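Local coordinates for protein transcriptional regulator, IclR family (PDB 3R4K) that probably binds DNA through a winged helix-turn-helix domain and regulates transcription, as other members of the IclR family do, at residues Thr37-Met42 with Arg58-Gly63. Sequence-based numbering, arbitrary orientation.
Sequences TVYRLM and RSYRLG
Met-42, deposited as selenomethionine, lies along one face of the Tyr-60 ring, and this packing carries most of the join between helix 35-47 and strand 59-62. Its CB sits 3.7 Å from Tyr-60 CZ, toward the hydroxyl end of the ring. The chain then bends at both chi2 (-61°) and chi3 (-79°), which carries CE back over the root of the ring, 3.5 Å from Tyr-60 CG, as a CH-pi contact. Between these two points SE stands above the same face, 5.1 Å from the ring centroid, a Met-aromatic contact longer than that of the methyl.

The polar end of Tyr-60 extends past Met-42 to the preceding turn of the helix. There its OH lies 3.3 Å from CD1 of Tyr-39, the two side chains crossing at about a right angle. A water 2.7 Å from Tyr-60 OH also donates a weak hydrogen bond to the backbone O of Tyr-39, so hydroxyl and helix are bridged through solvent. With an alanine in place of Tyr-60, Met-42 would probably lose the ring beneath its SE and CE, opening a gap between helix 35-47 and strand 59-62, and the water its hydroxyl anchor.

Leu-27 of helix 24-31 and Val-51 of strand 51-54 also pack on Met-42. The arrangement is that of a winged helix-turn-helix domain, with the probable recognition helix packed against a strand of the beta wing.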
# COMPACT_ATOMS: atom_id res chain seq x y z
N THR A 37 -3.34 -28.65 13.74
CA THR A 37 -4.18 -27.95 12.77
C THR A 37 -3.52 -26.62 12.41
O THR A 37 -3.36 -26.32 11.22
CB THR A 37 -5.60 -27.74 13.30
OG1 THR A 37 -6.20 -29.01 13.57
CG2 THR A 37 -6.49 -26.96 12.32
N VAL A 38 -3.13 -25.84 13.44
CA VAL A 38 -2.49 -24.52 13.31
C VAL A 38 -1.21 -24.67 12.50
O VAL A 38 -1.02 -23.93 11.54
CB VAL A 38 -2.27 -23.83 14.69
CG1 VAL A 38 -1.50 -22.52 14.54
CG2 VAL A 38 -3.60 -23.57 15.40
N TYR A 39 -0.38 -25.68 12.82
CA TYR A 39 0.87 -25.94 12.12
C TYR A 39 0.65 -26.23 10.62
O TYR A 39 1.37 -25.69 9.79
CB TYR A 39 1.65 -27.10 12.76
CG TYR A 39 3.00 -27.31 12.11
CD1 TYR A 39 4.04 -26.41 12.32
CD2 TYR A 39 3.22 -28.37 11.23
CE1 TYR A 39 5.28 -26.57 11.69
CE2 TYR A 39 4.45 -28.55 10.60
CZ TYR A 39 5.48 -27.65 10.83
OH TYR A 39 6.70 -27.81 10.21
N ARG A 40 -0.35 -27.08 10.31
CA ARG A 40 -0.71 -27.50 8.95
C ARG A 40 -1.18 -26.33 8.09
O ARG A 40 -0.78 -26.21 6.93
CB ARG A 40 -1.82 -28.55 9.02
CG ARG A 40 -1.53 -29.81 8.22
CD ARG A 40 -2.68 -30.81 8.30
NE ARG A 40 -2.78 -31.49 9.60
CZ ARG A 40 -3.79 -31.34 10.46
NH1 ARG A 40 -4.80 -30.52 10.18
NH2 ARG A 40 -3.80 -32.01 11.61
N LEU A 41 -2.03 -25.47 8.67
CA LEU A 41 -2.61 -24.30 8.03
C LEU A 41 -1.55 -23.21 7.84
O LEU A 41 -1.52 -22.57 6.78
CB LEU A 41 -3.79 -23.75 8.87
CG LEU A 41 -5.05 -24.62 8.96
CD1 LEU A 41 -6.10 -23.98 9.85
CD2 LEU A 41 -5.66 -24.88 7.59
N MSE A 42 -0.67 -22.99 8.85
CA MSE A 42 0.39 -21.98 8.75
C MSE A 42 1.46 -22.39 7.72
O MSE A 42 2.03 -21.52 7.07
CB MSE A 42 1.01 -21.68 10.12
CG MSE A 42 0.07 -20.96 11.07
SE MSE A 42 -0.55 -19.23 10.48
CE MSE A 42 1.01 -18.28 10.95
N ARG A 58 9.83 -21.51 16.64
CA ARG A 58 8.63 -21.74 15.83
C ARG A 58 7.64 -20.59 16.02
O ARG A 58 6.55 -20.74 16.59
CB ARG A 58 8.00 -23.10 16.15
N SER A 59 8.07 -19.42 15.56
CA SER A 59 7.34 -18.16 15.56
C SER A 59 7.01 -17.82 14.12
O SER A 59 7.75 -18.20 13.21
CB SER A 59 8.19 -17.07 16.22
OG SER A 59 7.67 -15.76 16.09
N TYR A 60 5.90 -17.15 13.89
CA TYR A 60 5.51 -16.75 12.55
C TYR A 60 5.29 -15.27 12.47
O TYR A 60 4.87 -14.64 13.45
CB TYR A 60 4.22 -17.45 12.11
CG TYR A 60 4.23 -18.96 12.14
CD1 TYR A 60 4.68 -19.69 11.05
CD2 TYR A 60 3.68 -19.66 13.21
CE1 TYR A 60 4.64 -21.09 11.04
CE2 TYR A 60 3.62 -21.05 13.22
CZ TYR A 60 4.09 -21.76 12.13
OH TYR A 60 4.03 -23.13 12.12
N ARG A 61 5.56 -14.71 11.30
CA ARG A 61 5.29 -13.33 10.96
C ARG A 61 4.69 -13.33 9.56
O ARG A 61 4.76 -14.35 8.86
CB ARG A 61 6.52 -12.43 11.08
CG ARG A 61 7.61 -12.72 10.07
CD ARG A 61 8.75 -11.78 10.29
NE ARG A 61 9.68 -11.83 9.16
CZ ARG A 61 10.87 -11.22 9.15
NH1 ARG A 61 11.29 -10.55 10.22
NH2 ARG A 61 11.65 -11.31 8.08
N LEU A 62 4.09 -12.21 9.16
CA LEU A 62 3.48 -12.11 7.84
C LEU A 62 4.55 -12.17 6.73
O LEU A 62 5.69 -11.78 6.94
CB LEU A 62 2.59 -10.87 7.73
CG LEU A 62 1.26 -11.02 8.50
CD1 LEU A 62 0.66 -9.74 8.71
CD2 LEU A 62 0.26 -11.90 7.74
N GLY A 63 4.17 -12.80 5.63
CA GLY A 63 5.01 -13.05 4.46
C GLY A 63 5.03 -11.95 3.40
O GLY A 63 4.21 -11.03 3.40
O HOH W 1 4.33 -24.02 9.55